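Local coordinates for protein putative ATP-dependent endonuclease of the OLD family (Thermus scotoductus, PDB 6P74) that degrades linear and supercoiled double-stranded DNA in the 5'-to-3' direction with divalent metal ions, and hydrolyses ATP when stimulated by DNA, at residues V7-C12 and T66-E71; E14-P19 and V334-V339; D42-D47 and I72-D77; P50-F55 and L92-E97. All blocks are in the same frame, centred on the assembly; numbering follows the deposited sequence.

Interaction 1 of 4, residues V7-C12 and T66-E71; sequences VKNFRC and TTRAIE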
# COMPACT_ATOMS: atom_id res chain seq x y z
N VAL A 7 -4.59 5.47 -18.44
CA VAL A 7 -3.95 4.39 -17.71
C VAL A 7 -4.24 3.08 -18.43
O VAL A 7 -5.40 2.79 -18.76
CB VAL A 7 -4.43 4.33 -16.25
CG1 VAL A 7 -3.69 3.25 -15.50
CG2 VAL A 7 -4.22 5.66 -15.58
N LYS A 8 -3.20 2.31 -18.69
CA LYS A 8 -3.34 1.02 -19.35
C LYS A 8 -2.56 -0.01 -18.56
O LYS A 8 -1.34 0.13 -18.39
CB LYS A 8 -2.85 1.07 -20.80
CG LYS A 8 -3.57 2.07 -21.68
CD LYS A 8 -3.18 1.89 -23.15
CE LYS A 8 -4.10 2.70 -24.07
NZ LYS A 8 -4.29 2.08 -25.41
N ASN A 9 -3.25 -1.03 -18.07
CA ASN A 9 -2.63 -2.22 -17.51
C ASN A 9 -2.04 -2.00 -16.12
O ASN A 9 -1.16 -2.78 -15.68
CB ASN A 9 -1.57 -2.77 -18.46
CG ASN A 9 -2.17 -3.26 -19.77
OD1 ASN A 9 -3.20 -3.92 -19.78
ND2 ASN A 9 -1.52 -2.93 -20.88
N PHE A 10 -2.50 -0.99 -15.38
CA PHE A 10 -1.96 -0.67 -14.06
C PHE A 10 -2.95 -1.14 -12.99
O PHE A 10 -4.02 -0.56 -12.82
CB PHE A 10 -1.66 0.82 -13.95
CG PHE A 10 -1.18 1.23 -12.60
CD1 PHE A 10 0.00 0.71 -12.08
CD2 PHE A 10 -1.91 2.12 -11.83
CE1 PHE A 10 0.45 1.06 -10.83
CE2 PHE A 10 -1.47 2.49 -10.57
CZ PHE A 10 -0.28 1.96 -10.08
N ARG A 11 -2.57 -2.19 -12.25
CA ARG A 11 -3.43 -2.80 -11.23
C ARG A 11 -4.79 -3.16 -11.83
O ARG A 11 -4.86 -3.94 -12.79
CB ARG A 11 -3.56 -1.88 -10.02
CG ARG A 11 -2.27 -1.84 -9.20
CD ARG A 11 -2.22 -0.70 -8.20
NE ARG A 11 -0.84 -0.42 -7.77
CZ ARG A 11 -0.51 0.39 -6.77
NH1 ARG A 11 -1.45 1.01 -6.06
NH2 ARG A 11 0.77 0.59 -6.47
N CYS A 12 -5.87 -2.62 -11.28
CA CYS A 12 -7.20 -2.95 -11.79
C CYS A 12 -7.59 -2.15 -13.03
O CYS A 12 -8.63 -2.44 -13.62
CB CYS A 12 -8.26 -2.78 -10.69
SG CYS A 12 -8.34 -1.14 -9.92
N THR A 66 2.63 -8.96 -16.60
CA THR A 66 3.97 -8.53 -16.98
C THR A 66 4.31 -8.83 -18.45
O THR A 66 5.33 -8.34 -18.93
CB THR A 66 5.10 -9.11 -16.09
OG1 THR A 66 5.41 -10.47 -16.47
CG2 THR A 66 4.74 -9.03 -14.61
N THR A 67 3.50 -9.60 -19.17
CA THR A 67 3.58 -9.58 -20.62
C THR A 67 2.87 -8.38 -21.21
O THR A 67 2.91 -8.20 -22.44
CB THR A 67 2.99 -10.85 -21.23
OG1 THR A 67 3.73 -11.99 -20.76
CG2 THR A 67 3.01 -10.79 -22.75
N ARG A 68 2.20 -7.59 -20.38
CA ARG A 68 1.58 -6.35 -20.78
C ARG A 68 2.37 -5.18 -20.21
O ARG A 68 2.97 -5.28 -19.14
CB ARG A 68 0.14 -6.27 -20.30
CG ARG A 68 -0.74 -7.39 -20.79
CD ARG A 68 -2.10 -7.23 -20.19
NE ARG A 68 -3.04 -8.22 -20.69
CZ ARG A 68 -4.34 -8.20 -20.41
NH1 ARG A 68 -4.82 -7.23 -19.65
NH2 ARG A 68 -5.14 -9.13 -20.90
N ALA A 69 2.36 -4.07 -20.92
CA ALA A 69 3.09 -2.88 -20.49
C ALA A 69 2.16 -1.96 -19.72
O ALA A 69 1.08 -1.61 -20.20
CB ALA A 69 3.69 -2.15 -21.69
N ILE A 70 2.59 -1.57 -18.52
CA ILE A 70 1.93 -0.49 -17.80
C ILE A 70 2.20 0.83 -18.52
O ILE A 70 3.34 1.13 -18.88
CB ILE A 70 2.41 -0.45 -16.34
CG1 ILE A 70 1.96 -1.72 -15.62
CG2 ILE A 70 1.91 0.81 -15.66
CD1 ILE A 70 2.66 -1.96 -14.27
N GLU A 71 1.15 1.63 -18.71
CA GLU A 71 1.25 2.92 -19.39
C GLU A 71 0.39 3.94 -18.66
O GLU A 71 -0.83 3.79 -18.60
CB GLU A 71 0.78 2.81 -20.84
CG GLU A 71 1.84 2.78 -21.89
CD GLU A 71 1.24 2.90 -23.28
OE1 GLU A 71 1.00 1.85 -23.92
OE2 GLU A 71 0.98 4.04 -23.71
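Asn-9 lays its amide across the side chain of Arg-68, the two chains crossing at about a right angle, where strands 2-10 and 70-76 of the ATPase domain's antiparallel sheet begin to part. Asn-9 and Phe-10 together face Leu-13 of the neighbouring strand, a G1 beta bulge; the positive phi of Asn-9 is one that asparagine tolerates better than most residues. Before the bulge, Lys-8 and Glu-71 form a hydrogen-bonded antiparallel pair: Lys-8 N donates to Glu-71 O at 2.8 Å, and Glu-71 N returns the bond to Lys-8 O at 2.9 Å. Their CB atoms lie side by side, 4.0 Å apart, on the same face of the sheet, although the lysine ammonium leads away. Beyond this pair a side chain takes over from the backbone. With CG beside the backbone N (chi1 -65°), Asn-9 directs ND2 to Ala-69 O, 3.0 Å away. The acceptor lies close to the plane of the asparagine amide, while the donor stands well above the plane of the Ala-69 carbonyl. Ile-70 packs at the bend: CG2 rests 4.0 Å from Phe-10 CB, while CG1 lies against Asn-9 O. Arg-68 carries its charge onward to a salt bridge with Glu-14, and on the way its CD passes 3.5 Å from Asn-9 OD1.

Interaction 2 of 4, residues E14-P19 and V334-V339; sequences EDIDLP and VVVSYV. With SO4 (sulfate ion), chain G.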
# COMPACT_ATOMS: atom_id res chain seq x y z
N GLU A 14 -7.43 -1.61 -16.53
CA GLU A 14 -7.00 -2.19 -17.80
C GLU A 14 -6.82 -1.11 -18.86
O GLU A 14 -5.78 -1.05 -19.53
CB GLU A 14 -7.99 -3.24 -18.27
CG GLU A 14 -7.72 -3.74 -19.68
CD GLU A 14 -8.30 -5.11 -19.94
OE1 GLU A 14 -7.59 -5.93 -20.57
OE2 GLU A 14 -9.45 -5.38 -19.53
N ASP A 15 -7.81 -0.23 -19.00
CA ASP A 15 -7.75 0.84 -20.00
C ASP A 15 -8.75 1.85 -19.43
O ASP A 15 -9.86 1.47 -19.06
CB ASP A 15 -8.00 0.28 -21.40
CG ASP A 15 -7.84 1.34 -22.48
OD1 ASP A 15 -7.92 2.54 -22.17
OD2 ASP A 15 -7.64 0.96 -23.66
N ILE A 16 -8.35 3.12 -19.37
CA ILE A 16 -9.23 4.17 -18.88
C ILE A 16 -8.66 5.47 -19.43
O ILE A 16 -7.46 5.62 -19.65
CB ILE A 16 -9.47 4.32 -17.36
CG1 ILE A 16 -8.13 4.49 -16.66
CG2 ILE A 16 -10.24 3.12 -16.83
CD1 ILE A 16 -8.19 5.31 -15.39
N ASP A 17 -9.56 6.44 -19.60
CA ASP A 17 -9.21 7.73 -20.16
C ASP A 17 -10.19 8.75 -19.59
O ASP A 17 -11.38 8.72 -19.93
CB ASP A 17 -9.28 7.65 -21.68
CG ASP A 17 -8.87 8.94 -22.37
OD1 ASP A 17 -8.61 9.95 -21.67
OD2 ASP A 17 -8.82 8.92 -23.62
N LEU A 18 -9.73 9.66 -18.74
CA LEU A 18 -10.71 10.61 -18.25
C LEU A 18 -10.20 12.04 -18.30
O LEU A 18 -9.00 12.29 -18.11
CB LEU A 18 -11.15 10.29 -16.81
CG LEU A 18 -10.11 10.40 -15.71
CD1 LEU A 18 -10.74 10.95 -14.43
CD2 LEU A 18 -9.52 9.04 -15.48
N PRO A 19 -11.08 13.00 -18.55
CA PRO A 19 -10.69 14.40 -18.43
C PRO A 19 -10.51 14.78 -16.97
O PRO A 19 -11.09 14.18 -16.07
CB PRO A 19 -11.85 15.17 -19.05
CG PRO A 19 -13.06 14.23 -18.82
CD PRO A 19 -12.49 12.84 -18.98
N VAL A 334 -12.74 -1.96 -15.19
CA VAL A 334 -13.00 -0.63 -14.63
C VAL A 334 -13.43 0.30 -15.75
O VAL A 334 -12.81 0.35 -16.83
CB VAL A 334 -11.79 -0.07 -13.88
CG1 VAL A 334 -12.15 1.31 -13.32
CG2 VAL A 334 -11.41 -0.99 -12.75
N VAL A 335 -14.48 1.04 -15.49
CA VAL A 335 -15.14 1.93 -16.43
C VAL A 335 -15.32 3.24 -15.68
O VAL A 335 -15.67 3.22 -14.49
CB VAL A 335 -16.49 1.34 -16.90
CG1 VAL A 335 -17.35 2.37 -17.58
CG2 VAL A 335 -16.24 0.15 -17.82
N VAL A 336 -15.04 4.36 -16.33
CA VAL A 336 -15.22 5.68 -15.73
C VAL A 336 -16.29 6.42 -16.51
O VAL A 336 -16.28 6.41 -17.75
CB VAL A 336 -13.92 6.49 -15.74
CG1 VAL A 336 -14.14 7.84 -15.07
CG2 VAL A 336 -12.81 5.70 -15.08
N SER A 337 -17.20 7.08 -15.80
CA SER A 337 -18.30 7.83 -16.39
C SER A 337 -18.23 9.28 -15.95
O SER A 337 -17.77 9.58 -14.85
CB SER A 337 -19.68 7.27 -15.97
OG SER A 337 -19.69 5.86 -16.03
N TYR A 338 -18.75 10.16 -16.81
CA TYR A 338 -18.72 11.61 -16.63
C TYR A 338 -19.57 12.24 -17.71
O TYR A 338 -19.89 11.61 -18.73
CB TYR A 338 -17.29 12.16 -16.68
CG TYR A 338 -16.52 11.76 -17.93
CD1 TYR A 338 -16.63 12.49 -19.11
CD2 TYR A 338 -15.70 10.65 -17.93
CE1 TYR A 338 -15.95 12.12 -20.26
CE2 TYR A 338 -14.99 10.27 -19.09
CZ TYR A 338 -15.12 11.02 -20.25
OH TYR A 338 -14.43 10.65 -21.41
N VAL A 339 -19.96 13.50 -17.49
CA VAL A 339 -20.69 14.23 -18.52
C VAL A 339 -19.73 14.53 -19.67
O VAL A 339 -18.68 15.15 -19.48
CB VAL A 339 -21.30 15.51 -17.95
CG1 VAL A 339 -22.13 16.18 -19.01
CG2 VAL A 339 -22.17 15.21 -16.73
S SO4 G . -19.02 8.44 -20.43
O1 SO4 G . -20.02 8.51 -21.49
O2 SO4 G . -18.46 9.77 -20.22
O3 SO4 G . -19.67 7.98 -19.20
O4 SO4 G . -17.95 7.52 -20.81
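The backbone N of Tyr-338 reaches two oxygens of a sulfate ion, O3 and O2, each through a weak hydrogen bond of 3.4 Å. The sulfate, probably from the crystallisation liquor, also sets O2 over the centre of the tyrosine ring, 3.3 Å above its plane. Pro-19 takes the opposite face: its CD is 3.6 Å from the ring centroid and 19° off the normal, a CH-pi contact. Proline fits this place, because its CD, bonded to the amide nitrogen, carries slightly positive hydrogens that suit a pi face. Tyr-338 achieves the stack by holding CG in the crowded position between its backbone N and carbonyl carbon (chi1 53°), which turns the ring toward 14-19. Earlier in both segments aliphatic side chains carry the contact. Ile-16 CG2 meets Val-336 CG2 at 4.0 Å and also neighbours Val-334 O, and Leu-18 CB lies 4.2 Å from Val-336 CG1; the beta-branched Ile-16 and Val-336 favour the extended backbone. Asp-17 turns its carboxylate to a salt bridge with Arg-4. Strands 16-19 and 334-337 run nearly parallel, 18° apart, with axes 7.2 Å from each other at closest approach, and no hydrogen bond joins the two segments. Side chains thus pack the antiparallel sheet onto an outermost strand of the mixed sheet, whose Val-334 touches the P-loop, in the two-sheet core of an ABC-type ATPase.

Interaction 3 of 4, residues D42-D47 and I72-D77; sequences DLVLGD and ITVHFD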
# COMPACT_ATOMS: atom_id res chain seq x y z
N ASP A 42 0.00 10.08 -8.97
CA ASP A 42 1.11 10.32 -8.06
C ASP A 42 2.41 9.65 -8.53
O ASP A 42 3.49 10.15 -8.22
CB ASP A 42 0.77 9.82 -6.67
CG ASP A 42 1.74 10.31 -5.64
OD1 ASP A 42 1.79 11.55 -5.45
OD2 ASP A 42 2.47 9.48 -5.04
N LEU A 43 2.31 8.51 -9.22
CA LEU A 43 3.49 7.84 -9.75
C LEU A 43 4.25 8.74 -10.70
O LEU A 43 5.49 8.77 -10.69
CB LEU A 43 3.06 6.57 -10.50
CG LEU A 43 3.17 5.27 -9.73
CD1 LEU A 43 2.73 4.10 -10.59
CD2 LEU A 43 4.61 5.14 -9.33
N VAL A 44 3.52 9.46 -11.55
CA VAL A 44 4.16 10.29 -12.57
C VAL A 44 4.58 11.64 -11.99
O VAL A 44 5.64 12.17 -12.35
CB VAL A 44 3.19 10.46 -13.75
CG1 VAL A 44 3.88 11.19 -14.90
CG2 VAL A 44 2.69 9.11 -14.17
N LEU A 45 3.77 12.21 -11.10
CA LEU A 45 3.90 13.60 -10.70
C LEU A 45 4.06 13.82 -9.21
O LEU A 45 4.09 14.98 -8.77
CB LEU A 45 2.69 14.41 -11.19
CG LEU A 45 2.52 14.41 -12.71
CD1 LEU A 45 1.24 15.12 -13.09
CD2 LEU A 45 3.76 15.04 -13.41
N GLY A 46 4.16 12.75 -8.41
CA GLY A 46 4.44 12.87 -7.00
C GLY A 46 5.89 13.27 -6.79
O GLY A 46 6.63 13.53 -7.74
N ASP A 47 6.30 13.30 -5.53
CA ASP A 47 7.61 13.86 -5.23
C ASP A 47 8.73 12.81 -5.24
O ASP A 47 9.84 13.11 -4.78
CB ASP A 47 7.57 14.61 -3.89
CG ASP A 47 6.82 13.86 -2.82
OD1 ASP A 47 6.60 12.64 -3.01
OD2 ASP A 47 6.43 14.49 -1.81
N ILE A 72 1.01 5.00 -18.13
CA ILE A 72 0.27 6.10 -17.53
C ILE A 72 0.66 7.39 -18.24
O ILE A 72 1.83 7.78 -18.23
CB ILE A 72 0.52 6.21 -16.02
CG1 ILE A 72 0.19 4.88 -15.35
CG2 ILE A 72 -0.34 7.30 -15.45
CD1 ILE A 72 0.79 4.72 -13.99
N THR A 73 -0.32 8.06 -18.84
CA THR A 73 -0.10 9.31 -19.56
C THR A 73 -0.86 10.43 -18.86
O THR A 73 -2.08 10.34 -18.69
CB THR A 73 -0.55 9.18 -21.02
OG1 THR A 73 0.13 8.09 -21.65
CG2 THR A 73 -0.26 10.46 -21.79
N VAL A 74 -0.16 11.49 -18.46
CA VAL A 74 -0.80 12.65 -17.85
C VAL A 74 -0.62 13.85 -18.78
O VAL A 74 0.51 14.19 -19.15
CB VAL A 74 -0.23 12.96 -16.46
CG1 VAL A 74 -1.09 13.99 -15.79
CG2 VAL A 74 -0.17 11.69 -15.64
N HIS A 75 -1.73 14.48 -19.15
CA HIS A 75 -1.73 15.66 -20.00
C HIS A 75 -1.96 16.91 -19.16
O HIS A 75 -2.69 16.89 -18.16
CB HIS A 75 -2.82 15.58 -21.07
CG HIS A 75 -2.76 14.36 -21.92
ND1 HIS A 75 -2.49 14.41 -23.27
CD2 HIS A 75 -2.96 13.05 -21.62
CE1 HIS A 75 -2.53 13.19 -23.77
NE2 HIS A 75 -2.81 12.35 -22.79
N PHE A 76 -1.35 18.01 -19.58
CA PHE A 76 -1.49 19.24 -18.81
C PHE A 76 -1.45 20.45 -19.73
O PHE A 76 -1.17 20.36 -20.93
CB PHE A 76 -0.41 19.33 -17.74
CG PHE A 76 0.98 19.20 -18.29
CD1 PHE A 76 1.58 20.25 -18.96
CD2 PHE A 76 1.68 18.02 -18.15
CE1 PHE A 76 2.85 20.13 -19.47
CE2 PHE A 76 2.94 17.89 -18.65
CZ PHE A 76 3.53 18.95 -19.31
N ASP A 77 -1.74 21.61 -19.14
CA ASP A 77 -1.90 22.87 -19.83
C ASP A 77 -1.64 23.97 -18.81
O ASP A 77 -2.15 23.87 -17.69
CB ASP A 77 -3.30 23.02 -20.42
CG ASP A 77 -3.45 24.29 -21.20
OD1 ASP A 77 -2.75 24.43 -22.22
OD2 ASP A 77 -4.24 25.16 -20.78
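Val-44 and Val-74 share one side-chain setting, with CG1 opposite the backbone N and CG2 beside it (chi1 -173° and -170°); Val-44 turns CG2 to Ile-72, while Val-74 uses both branches, CG2 on Val-44 and CG1 on Leu-45. Val-44 CG2 meets Ile-72 CG2 at 3.8 Å, and Val-74 CG2 lies 4.0 Å from Val-44 CB. The helix valine therefore lodges between two strand residues that point to the same face of the sheet, its side chain sliding past each of theirs in the opposite direction. Leucines on either side of it in sequence extend the seam. Leu-43 crosses Ile-72 at about a right angle, with their CD1 atoms 4.0 Å apart, and Leu-45 swings CD1 to 3.7 Å from Val-74 CG1. Beta-branched residues suit the strand, whereas the longer leucines reach the sheet from either side of Val-44. No hydrogen bond crosses the seam, and van der Waals contact alone joins the two segments. The helix closes just here, as Gly-46 N still bonds to Asp-42 O at 2.7 Å; glycine suits the spot because Asp-42 OD1 crowds the place a CB would take. Phe-90 of strand 85-97 continues the apolar surface, touching both Val-44 and Leu-45. Helix 34-45 is the one that follows the P-loop, and its docking on a sheet of antiparallel strands is characteristic of the nucleotide-binding domain of ABC ATPases.

Interaction 4 of 4, residues P50-F55 and L92-E97; sequences PSLRSF and LTCKGE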
# COMPACT_ATOMS: atom_id res chain seq x y z
N PRO A 50 9.97 8.93 -10.92
CA PRO A 50 9.52 7.61 -11.38
C PRO A 50 10.68 6.79 -11.90
O PRO A 50 11.38 7.19 -12.83
CB PRO A 50 8.54 7.95 -12.52
CG PRO A 50 8.27 9.40 -12.40
CD PRO A 50 9.43 10.03 -11.73
N SER A 51 10.87 5.62 -11.31
CA SER A 51 11.89 4.70 -11.80
C SER A 51 11.41 3.28 -11.54
O SER A 51 10.28 3.06 -11.10
CB SER A 51 13.25 5.01 -11.17
OG SER A 51 13.19 4.92 -9.76
N LEU A 52 12.28 2.31 -11.82
CA LEU A 52 11.92 0.92 -11.57
C LEU A 52 11.60 0.69 -10.10
O LEU A 52 10.81 -0.20 -9.76
CB LEU A 52 13.06 0.02 -12.05
CG LEU A 52 12.76 -1.47 -12.22
CD1 LEU A 52 11.54 -1.70 -13.11
CD2 LEU A 52 13.99 -2.21 -12.76
N ARG A 53 12.21 1.48 -9.20
CA ARG A 53 11.91 1.43 -7.77
C ARG A 53 10.52 1.95 -7.43
O ARG A 53 10.11 1.86 -6.27
CB ARG A 53 12.92 2.26 -6.97
CG ARG A 53 14.30 1.65 -6.81
CD ARG A 53 15.25 2.63 -6.12
NE ARG A 53 15.08 3.99 -6.65
CZ ARG A 53 16.09 4.83 -6.90
NH1 ARG A 53 17.34 4.45 -6.67
NH2 ARG A 53 15.84 6.04 -7.38
N SER A 54 9.79 2.50 -8.40
CA SER A 54 8.46 3.01 -8.13
C SER A 54 7.39 1.93 -8.22
O SER A 54 6.30 2.10 -7.65
CB SER A 54 8.12 4.14 -9.10
OG SER A 54 9.06 5.20 -9.02
N PHE A 55 7.66 0.84 -8.93
CA PHE A 55 6.67 -0.19 -9.19
C PHE A 55 6.91 -1.42 -8.33
O PHE A 55 8.04 -1.71 -7.93
CB PHE A 55 6.69 -0.59 -10.67
CG PHE A 55 6.17 0.47 -11.60
CD1 PHE A 55 7.02 1.46 -12.08
CD2 PHE A 55 4.85 0.47 -12.01
CE1 PHE A 55 6.55 2.44 -12.95
CE2 PHE A 55 4.37 1.44 -12.87
CZ PHE A 55 5.22 2.43 -13.35
N LEU A 92 4.48 7.50 -18.72
CA LEU A 92 5.29 6.61 -17.90
C LEU A 92 4.98 5.18 -18.31
O LEU A 92 3.82 4.75 -18.27
CB LEU A 92 5.02 6.82 -16.41
CG LEU A 92 5.85 5.96 -15.43
CD1 LEU A 92 7.31 6.27 -15.56
CD2 LEU A 92 5.39 6.17 -13.99
N THR A 93 6.01 4.46 -18.74
CA THR A 93 5.85 3.08 -19.17
C THR A 93 6.68 2.18 -18.27
O THR A 93 7.80 2.53 -17.89
CB THR A 93 6.28 2.88 -20.64
OG1 THR A 93 5.60 3.82 -21.48
CG2 THR A 93 5.95 1.48 -21.10
N CYS A 94 6.12 1.03 -17.91
CA CYS A 94 6.88 -0.01 -17.23
C CYS A 94 6.58 -1.34 -17.90
O CYS A 94 5.44 -1.82 -17.84
CB CYS A 94 6.55 -0.07 -15.74
SG CYS A 94 7.47 -1.35 -14.86
N LYS A 95 7.58 -1.92 -18.54
CA LYS A 95 7.41 -3.16 -19.29
C LYS A 95 8.69 -3.97 -19.17
O LYS A 95 9.60 -3.63 -18.42
CB LYS A 95 7.07 -2.87 -20.76
CG LYS A 95 8.17 -2.15 -21.51
CD LYS A 95 7.73 -1.74 -22.90
CE LYS A 95 8.71 -0.76 -23.51
NZ LYS A 95 8.32 -0.38 -24.89
N GLY A 96 8.76 -5.04 -19.94
CA GLY A 96 9.96 -5.83 -19.97
C GLY A 96 9.67 -7.19 -20.57
O GLY A 96 8.51 -7.60 -20.67
N GLU A 97 10.72 -7.87 -21.02
CA GLU A 97 10.62 -9.29 -21.28
C GLU A 97 11.46 -9.85 -20.15
O GLU A 97 12.50 -9.29 -19.80
CB GLU A 97 11.19 -9.69 -22.63
CG GLU A 97 10.46 -9.07 -23.79
CD GLU A 97 10.96 -9.59 -25.12
OE1 GLU A 97 11.84 -10.48 -25.12
OE2 GLU A 97 10.46 -9.10 -26.16
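The ring of Phe-55 receives Cys-94 on one face, with CB standing over the ring centre 3.6 Å above its plane. The side chains of Leu-92 and Phe-55 point against each other, and Leu-92 CD2 meets the ring obliquely, 3.8 Å from Phe-55 CZ. Cys-94 SG, opposite its own backbone N (chi1 180°), extends over the same ring face as CB, 4.1 Å from the centroid and 17° off the normal. One short side chain thereby makes both a CH-pi and a sulfur-aromatic contact, and a small residue lets the ring lie close to the strand. Pro-50 packs its CB 3.7 Å from Leu-92 CD1, so both leucine methyls are engaged by the loop. The loop is shaped by its own polar bonds: Ser-51 N donates to Ser-54 OG at 2.9 Å, and Ser-54 N to Ser-51 O, bracing the short 3-10 turn just before Phe-55. Leu-43 of helix 34-45 and Ile-70 of strand 70-76 also touch the aromatic side chain. Loop 50-55 is thus fastened to strand 92-97 of the antiparallel sheet. With no hydrogen bond across the contact, its cohesion probably comes mainly from buried apolar surface, helped by the polarisable sulfur over the ring.

All four contacts belong to the ATPase domain and reach its antiparallel sheet. Strand 70-76 serves both interaction 1 and interaction 3, and hydrogen bonds to strand 85-97 tie these to interaction 4: Ile-70 N to Cys-94 O is 2.9 Å, and Leu-92 N to Ile-72 O is 2.7 Å. The centres of interactions 1 and 4 are about 10 Å apart. Interaction 2 lies across strand 2-10, about 23 Å from interaction 4 between centres, and joins interaction 1 through Asn-9 N and Glu-14 O, 2.9 Å apart. It also comes nearest the probable ATP site: the side chain of Val-334 is about 4 Å from Gly-33, whereas that of Phe-10 is about 9 Å from Thr-35.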